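Local coordinates for uncharacterized protein (Bacteroides eggerthii DSM 20697, PDB 4ECO) that is of unknown function but, as a leucine-rich repeat protein, probably offers its curved solenoid as a surface for binding other proteins, at residues Trp47-Gly51 / Gly116-Arg122; Leu123-Ile129 / Arg209-Met213; Gln190-Thr196 / Gly214-Phe218. One frame throughout, in Å; residues are numbered along the deposited sequence.

In the fold
The three contacts cluster near the N-terminal end of the leucine-rich repeat solenoid. Interaction 2 is the buried one: aromatic and aliphatic groups from the loop 123-129 lie against strand 210-214. Interactions 1 and 3 are partly buried and mainly polar, and they share a sodium ion, bound by Glu-117 in the first and Ser-192 in the third. Segments 116-122 and 123-129 follow directly in the same loop, as 209-213 and 214-218 do where strand 210-214 runs out. Interaction 1 rests on amide and guanidinium packing across loops, whereas interaction 3 is tied by hydrogen bonds centred on Asn-193. Lys-118 also reaches Gln-190, joining the two polar contacts.

Interaction 1 (Trp47-Gly51 / Gly116-Arg122); sequences WSQQG and GEKVNER. With NA (sodium ion), chain C.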
# COMPACT_ATOMS: atom_id res chain seq x y z
N TRP A 47 -3.28 32.25 -12.21
CA TRP A 47 -3.74 30.91 -11.84
C TRP A 47 -4.40 30.22 -13.02
O TRP A 47 -5.11 30.87 -13.79
CB TRP A 47 -4.78 31.01 -10.71
CG TRP A 47 -4.28 31.31 -9.34
CD1 TRP A 47 -3.01 31.65 -8.97
CD2 TRP A 47 -5.06 31.32 -8.14
NE1 TRP A 47 -2.95 31.86 -7.61
CE2 TRP A 47 -4.20 31.67 -7.08
CE3 TRP A 47 -6.42 31.07 -7.86
CZ2 TRP A 47 -4.65 31.80 -5.76
CZ3 TRP A 47 -6.85 31.16 -6.55
CH2 TRP A 47 -5.98 31.55 -5.52
N SER A 48 -4.20 28.90 -13.16
CA SER A 48 -4.88 28.12 -14.20
C SER A 48 -5.02 26.71 -13.68
O SER A 48 -4.00 26.04 -13.50
CB SER A 48 -4.16 28.19 -15.55
OG SER A 48 -5.03 27.83 -16.62
N GLN A 49 -6.27 26.27 -13.39
CA GLN A 49 -6.56 24.96 -12.78
C GLN A 49 -6.33 23.75 -13.73
O GLN A 49 -6.49 23.86 -14.96
CB GLN A 49 -7.99 24.90 -12.21
CG GLN A 49 -8.18 23.78 -11.17
CD GLN A 49 -8.92 24.21 -9.93
OE1 GLN A 49 -10.09 24.64 -9.96
NE2 GLN A 49 -8.26 24.05 -8.80
N GLN A 50 -5.94 22.59 -13.09
CA GLN A 50 -5.64 21.27 -13.69
C GLN A 50 -6.99 20.49 -14.08
O GLN A 50 -7.36 20.52 -15.25
CB GLN A 50 -4.70 20.42 -12.76
CG GLN A 50 -5.16 20.18 -11.29
CD GLN A 50 -4.29 19.22 -10.47
OE1 GLN A 50 -3.06 19.34 -10.33
NE2 GLN A 50 -4.95 18.28 -9.80
N GLY A 51 -7.67 19.83 -13.12
CA GLY A 51 -8.90 19.08 -13.37
C GLY A 51 -9.12 17.93 -12.41
O GLY A 51 -8.83 18.05 -11.21
N GLY A 116 -2.83 14.90 -3.87
CA GLY A 116 -3.80 14.80 -4.95
C GLY A 116 -3.32 15.43 -6.24
O GLY A 116 -3.56 14.90 -7.32
N GLU A 117 -2.57 16.53 -6.14
CA GLU A 117 -2.03 17.27 -7.28
C GLU A 117 -1.08 16.42 -8.14
O GLU A 117 -1.04 16.60 -9.36
CB GLU A 117 -1.33 18.53 -6.80
CG GLU A 117 -2.30 19.57 -6.27
CD GLU A 117 -1.63 20.80 -5.68
OE1 GLU A 117 -0.70 20.61 -4.85
OE2 GLU A 117 -2.04 21.93 -6.03
N LYS A 118 -0.36 15.45 -7.51
CA LYS A 118 0.54 14.55 -8.21
C LYS A 118 -0.23 13.48 -8.99
O LYS A 118 0.34 12.90 -9.92
CB LYS A 118 1.55 13.87 -7.24
CG LYS A 118 2.72 14.75 -6.73
CD LYS A 118 3.61 15.38 -7.84
CE LYS A 118 3.43 16.88 -7.87
NZ LYS A 118 3.85 17.51 -9.15
N VAL A 119 -1.51 13.21 -8.63
CA VAL A 119 -2.35 12.18 -9.30
C VAL A 119 -3.61 12.82 -9.93
O VAL A 119 -4.60 12.13 -10.18
CB VAL A 119 -2.75 10.98 -8.38
CG1 VAL A 119 -1.52 10.15 -8.00
CG2 VAL A 119 -3.50 11.43 -7.13
N ASN A 120 -3.56 14.14 -10.20
CA ASN A 120 -4.63 14.92 -10.84
C ASN A 120 -6.01 14.67 -10.15
O ASN A 120 -7.01 14.32 -10.80
CB ASN A 120 -4.70 14.61 -12.36
CG ASN A 120 -5.62 15.50 -13.15
OD1 ASN A 120 -5.91 16.66 -12.81
ND2 ASN A 120 -6.11 14.95 -14.25
N GLU A 121 -6.05 14.84 -8.81
CA GLU A 121 -7.26 14.68 -8.00
C GLU A 121 -7.41 15.81 -7.03
O GLU A 121 -6.44 16.20 -6.39
CB GLU A 121 -7.22 13.37 -7.22
CG GLU A 121 -7.47 12.12 -8.05
CD GLU A 121 -7.62 10.87 -7.21
OE1 GLU A 121 -8.51 10.84 -6.33
OE2 GLU A 121 -6.84 9.91 -7.45
N ARG A 122 -8.64 16.32 -6.86
CA ARG A 122 -8.87 17.35 -5.85
C ARG A 122 -9.26 16.63 -4.57
O ARG A 122 -10.25 15.88 -4.58
CB ARG A 122 -9.94 18.35 -6.30
CG ARG A 122 -9.49 19.81 -6.17
CD ARG A 122 -10.59 20.83 -6.46
NE ARG A 122 -11.45 20.46 -7.60
CZ ARG A 122 -11.13 20.62 -8.88
NH1 ARG A 122 -9.94 21.10 -9.23
NH2 ARG A 122 -11.98 20.26 -9.83
NA NA C . -1.09 23.37 -8.26
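Gly-51 and Asn-120 bring the two backbones closest, with 6.5 Å between their CA atoms, where an irregular loop passes a tight turn whose Gly-116 O accepts from both Val-119 N and Glu-121 N. Gln-50 reaches across to this turn. Its CG sits between the backbone N and the carbonyl carbon (chi1 55°), and the extended chain beyond carries Gln-50 NE2 to 3.5 Å from Asn-120 CA and Gln-50 OE1 to 3.5 Å from Glu-117 O. The side chains of Gln-50 and Asn-120 run antiparallel past one another, amide planes 73° apart, and Asn-120 OD1 lies 3.5 Å from Gly-51 C. Farther along, the Arg-122 side chain lies nearly perpendicular to that of Gln-49, with Arg-122 NH1 3.3 Å from Gln-49 CD; the NE2 of Gln-49 is itself weakly bonded to Glu-89 O. Glu-117 turns its carboxylate to the sodium ion, which Glu-117 OE2 binds at 2.8 Å together with Ser-192 O. The polar groups of the two segments thus meet by van der Waals packing alone, while the Glu-117 carboxylate has its polar partners elsewhere: the sodium ion and Gly-90 N at OE2, and Ser-114 N at OE1.

Interaction 2 (Leu123-Ile129 / Arg209-Met213); sequences LFGPKGI and RQFYM
Tyr-212 presents one ring face to the edge of Phe-124 in a T-shaped pair, the centroids 5.1 Å apart and the planes at 75°. The touching edge is CE1 and CZ of Phe-124: Phe-124 CZ comes to 3.5 Å from Tyr-212 CD1, and CE1 stands over the Tyr-212 face, offset toward the rim near CG. Phe-124 holds CG anti to its carbonyl carbon (chi1 -72°), a setting that carries the ring from the loop toward strand 210-214. Ile-129 packs on a face of the Phe-124 ring through CG2. Ile-129 CG2 also meets Gln-210 OE1 at 3.6 Å, and Ile-129 CD1 reaches the phenol end of Tyr-212, 4.0 Å from Tyr-212 CZ. Gln-210 lies obliquely across Ile-129, the aliphatic part of its bent chain adding to the contact. Leu-123 completes the set, with CD1 4.1 Å from Tyr-212 CE2. Backbone bonds from Ile-129 N to Leu-123 O and from Gly-125 N to Ile-129 O close the loop around the type I turn 125-128; Glu-89 OE2 accepts from Leu-123 N and OE1 from Phe-124 N. Phe-124 and Ile-129 also touch Val-109 on strand 109-111, the parallel neighbour of strand 210-214. Gln-210 and Tyr-212 fit the variable strand positions of a leucine-rich repeat, so the loop, which leads on to helix 135-142, is an insertion lying on the outward, concave face of the solenoid.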
# COMPACT_ATOMS: atom_id res chain seq x y z
N LEU A 123 -8.45 16.75 -3.51
CA LEU A 123 -8.79 16.04 -2.28
C LEU A 123 -9.81 16.82 -1.46
O LEU A 123 -10.58 16.24 -0.72
CB LEU A 123 -7.56 15.73 -1.43
CG LEU A 123 -6.39 15.06 -2.13
CD1 LEU A 123 -5.26 14.88 -1.16
CD2 LEU A 123 -6.78 13.74 -2.71
N PHE A 124 -9.81 18.15 -1.64
CA PHE A 124 -10.73 19.07 -0.97
C PHE A 124 -11.82 19.49 -1.93
O PHE A 124 -11.53 19.93 -3.05
CB PHE A 124 -9.97 20.30 -0.44
CG PHE A 124 -9.08 20.06 0.75
CD1 PHE A 124 -8.03 19.17 0.69
CD2 PHE A 124 -9.23 20.82 1.90
CE1 PHE A 124 -7.20 18.96 1.78
CE2 PHE A 124 -8.38 20.64 2.99
CZ PHE A 124 -7.37 19.71 2.92
N GLY A 125 -13.05 19.34 -1.48
CA GLY A 125 -14.24 19.65 -2.25
C GLY A 125 -15.47 19.01 -1.64
O GLY A 125 -15.36 18.29 -0.65
N PRO A 126 -16.66 19.23 -2.22
CA PRO A 126 -17.89 18.65 -1.64
C PRO A 126 -17.93 17.11 -1.60
O PRO A 126 -18.67 16.55 -0.79
CB PRO A 126 -18.99 19.17 -2.57
CG PRO A 126 -18.41 20.41 -3.18
CD PRO A 126 -16.97 20.09 -3.38
N LYS A 127 -17.15 16.41 -2.46
CA LYS A 127 -17.09 14.94 -2.49
C LYS A 127 -15.84 14.42 -1.77
O LYS A 127 -15.68 13.20 -1.59
CB LYS A 127 -17.12 14.39 -3.94
CG LYS A 127 -18.34 14.77 -4.80
CD LYS A 127 -19.66 14.16 -4.31
CE LYS A 127 -20.81 14.37 -5.30
NZ LYS A 127 -20.69 13.51 -6.52
N GLY A 128 -14.98 15.36 -1.34
CA GLY A 128 -13.75 15.06 -0.61
C GLY A 128 -13.71 15.69 0.76
O GLY A 128 -14.69 15.60 1.52
N ILE A 129 -12.57 16.30 1.11
CA ILE A 129 -12.36 16.97 2.38
C ILE A 129 -13.17 18.28 2.31
O ILE A 129 -12.90 19.17 1.50
CB ILE A 129 -10.86 17.15 2.73
CG1 ILE A 129 -10.20 15.80 2.98
CG2 ILE A 129 -10.68 18.01 3.96
CD1 ILE A 129 -8.69 15.73 2.65
N ARG A 209 -9.78 22.07 11.05
CA ARG A 209 -9.81 20.62 11.23
C ARG A 209 -8.76 19.93 10.37
O ARG A 209 -8.09 19.01 10.83
CB ARG A 209 -11.19 20.09 10.88
CG ARG A 209 -12.30 20.73 11.66
CD ARG A 209 -13.59 20.07 11.27
NE ARG A 209 -14.75 20.69 11.90
CZ ARG A 209 -15.20 20.38 13.10
NH1 ARG A 209 -14.58 19.46 13.83
NH2 ARG A 209 -16.26 21.00 13.60
N GLN A 210 -8.61 20.39 9.10
CA GLN A 210 -7.64 19.81 8.15
C GLN A 210 -6.74 20.91 7.55
O GLN A 210 -7.24 21.92 7.04
CB GLN A 210 -8.36 19.04 7.03
CG GLN A 210 -9.45 18.09 7.54
CD GLN A 210 -9.28 16.68 7.06
OE1 GLN A 210 -8.43 16.37 6.22
NE2 GLN A 210 -10.10 15.79 7.60
N PHE A 211 -5.40 20.70 7.64
CA PHE A 211 -4.44 21.63 7.07
C PHE A 211 -3.47 20.85 6.19
O PHE A 211 -2.65 20.09 6.69
CB PHE A 211 -3.72 22.43 8.17
CG PHE A 211 -2.79 23.53 7.72
CD1 PHE A 211 -2.91 24.10 6.45
CD2 PHE A 211 -1.82 24.04 8.58
CE1 PHE A 211 -2.03 25.11 6.04
CE2 PHE A 211 -0.96 25.06 8.17
CZ PHE A 211 -1.09 25.61 6.90
N TYR A 212 -3.59 21.02 4.87
CA TYR A 212 -2.77 20.33 3.86
C TYR A 212 -1.90 21.28 3.08
O TYR A 212 -2.32 22.40 2.73
CB TYR A 212 -3.67 19.57 2.87
CG TYR A 212 -4.09 18.17 3.27
CD1 TYR A 212 -4.77 17.94 4.46
CD2 TYR A 212 -3.92 17.10 2.40
CE1 TYR A 212 -5.18 16.65 4.82
CE2 TYR A 212 -4.33 15.81 2.75
CZ TYR A 212 -4.96 15.59 3.96
OH TYR A 212 -5.37 14.33 4.30
N MSE A 213 -0.69 20.84 2.79
CA MSE A 213 0.23 21.56 1.93
C MSE A 213 1.13 20.55 1.26
O MSE A 213 1.40 19.47 1.82
CB MSE A 213 1.01 22.69 2.62
CG MSE A 213 2.06 22.28 3.64
SE MSE A 213 2.24 23.73 4.98
CE MSE A 213 1.08 22.88 6.34

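Interaction 3 (Gln190-Thr196 / Gly214-Phe218); sequences QLSNNIT and GNSPF. With NA (sodium ion), chain C.
Asn-193 reaches Gly-214 because its chi1 of 61° places CG between the backbone N and the carbonyl carbon, and chi2 of 74° then sets OD1 for Ile-195 N and ND2 for Gly-214 O. Asn-193 OD1 takes Ile-195 N on a lone pair at 3.1 Å, making an Asx turn. At the other end of the amide, Asn-193 ND2 donates to Gly-214 O at 3.0 Å, with the acceptor close to the amide plane. These two bonds fix the rotation of the buried amide. Ser-216 OG also lies beside Asn-193 OD1, but implausibly close, and that bond is doubtful. Ser-192 N gives a hydrogen bond of 3.0 Å to Asn-215 O, in the carbonyl plane. Ser-192 O binds the sodium ion at 2.5 Å. Apolar groups flank the polar core: Leu-191 CD1 lies 3.7 Å from Pro-217 CB, and Ile-195 runs alongside Phe-218, Ile-195 CG2 4.0 Å from Phe-218 CD2. Ser-216 CB lies over the centre of one face of the Phe-218 ring. Asn-215 OD1 accepts from Asn-258 ND2, consistent with the asparagine ladder of leucine-rich repeats, and its ND2 donates to Ser-114 O. The contact thus joins the start of strand 194-198, which pairs in parallel with strand 96-97, to the loop leaving strand 210-214 on the way to helix 233-238.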
# COMPACT_ATOMS: atom_id res chain seq x y z
N GLN A 190 8.93 17.68 -7.66
CA GLN A 190 8.20 18.35 -8.73
C GLN A 190 7.15 19.21 -8.08
O GLN A 190 6.26 18.69 -7.39
CB GLN A 190 7.61 17.31 -9.70
CG GLN A 190 6.87 17.87 -10.91
CD GLN A 190 6.26 16.73 -11.68
OE1 GLN A 190 5.10 16.36 -11.47
NE2 GLN A 190 7.07 16.11 -12.53
N LEU A 191 7.31 20.51 -8.24
CA LEU A 191 6.44 21.50 -7.65
C LEU A 191 5.11 21.63 -8.39
O LEU A 191 5.07 21.50 -9.62
CB LEU A 191 7.16 22.87 -7.61
CG LEU A 191 8.53 22.91 -6.90
CD1 LEU A 191 9.15 24.29 -6.99
CD2 LEU A 191 8.43 22.49 -5.41
N SER A 192 4.01 21.88 -7.63
CA SER A 192 2.65 22.12 -8.13
C SER A 192 2.28 23.59 -7.97
O SER A 192 1.25 24.06 -8.48
CB SER A 192 1.64 21.24 -7.39
OG SER A 192 1.42 21.73 -6.07
N ASN A 193 3.12 24.32 -7.23
CA ASN A 193 2.96 25.73 -6.90
C ASN A 193 4.30 26.35 -6.52
O ASN A 193 5.29 25.64 -6.31
CB ASN A 193 1.96 25.87 -5.73
CG ASN A 193 2.44 25.16 -4.48
OD1 ASN A 193 3.34 25.62 -3.79
ND2 ASN A 193 1.90 23.99 -4.21
N ASN A 194 4.31 27.68 -6.33
CA ASN A 194 5.48 28.41 -5.91
C ASN A 194 5.16 29.21 -4.61
O ASN A 194 5.48 30.39 -4.51
CB ASN A 194 6.00 29.30 -7.02
CG ASN A 194 7.45 29.64 -6.84
OD1 ASN A 194 8.34 28.82 -7.13
ND2 ASN A 194 7.71 30.82 -6.30
N ILE A 195 4.53 28.53 -3.61
CA ILE A 195 4.25 29.13 -2.31
C ILE A 195 5.60 29.14 -1.56
O ILE A 195 6.15 28.08 -1.30
CB ILE A 195 3.12 28.39 -1.52
CG1 ILE A 195 1.81 28.15 -2.32
CG2 ILE A 195 2.86 29.02 -0.15
CD1 ILE A 195 1.14 29.31 -2.80
N THR A 196 6.13 30.33 -1.26
CA THR A 196 7.44 30.46 -0.62
C THR A 196 7.35 30.82 0.86
O THR A 196 8.36 30.78 1.56
CB THR A 196 8.26 31.53 -1.37
OG1 THR A 196 7.52 32.76 -1.42
CG2 THR A 196 8.63 31.09 -2.79
N GLY A 214 1.52 20.87 0.04
CA GLY A 214 2.40 20.00 -0.71
C GLY A 214 2.88 20.56 -2.02
O GLY A 214 2.25 21.44 -2.60
N ASN A 215 4.02 20.03 -2.49
CA ASN A 215 4.71 20.31 -3.76
C ASN A 215 5.10 21.80 -3.85
O ASN A 215 5.08 22.39 -4.92
CB ASN A 215 3.83 19.86 -4.93
CG ASN A 215 3.15 18.53 -4.67
OD1 ASN A 215 3.79 17.49 -4.62
ND2 ASN A 215 1.86 18.56 -4.39
N SER A 216 5.52 22.36 -2.69
CA SER A 216 5.89 23.76 -2.49
C SER A 216 7.38 23.93 -2.31
O SER A 216 8.02 23.07 -1.71
CB SER A 216 5.17 24.33 -1.27
OG SER A 216 3.82 24.68 -1.53
N PRO A 217 7.94 25.06 -2.76
CA PRO A 217 9.40 25.25 -2.63
C PRO A 217 9.83 25.93 -1.34
O PRO A 217 11.03 26.24 -1.20
CB PRO A 217 9.73 26.15 -3.82
CG PRO A 217 8.49 26.92 -4.07
CD PRO A 217 7.33 26.17 -3.53
N PHE A 218 8.89 26.16 -0.39
CA PHE A 218 9.24 26.88 0.84
C PHE A 218 10.18 26.06 1.74
O PHE A 218 10.30 24.84 1.59
CB PHE A 218 8.00 27.32 1.64
CG PHE A 218 6.86 26.34 1.79
CD1 PHE A 218 7.10 24.99 2.09
CD2 PHE A 218 5.54 26.77 1.73
CE1 PHE A 218 6.04 24.10 2.29
CE2 PHE A 218 4.48 25.87 1.92
CZ PHE A 218 4.74 24.54 2.20
NA NA C . -1.09 23.37 -8.26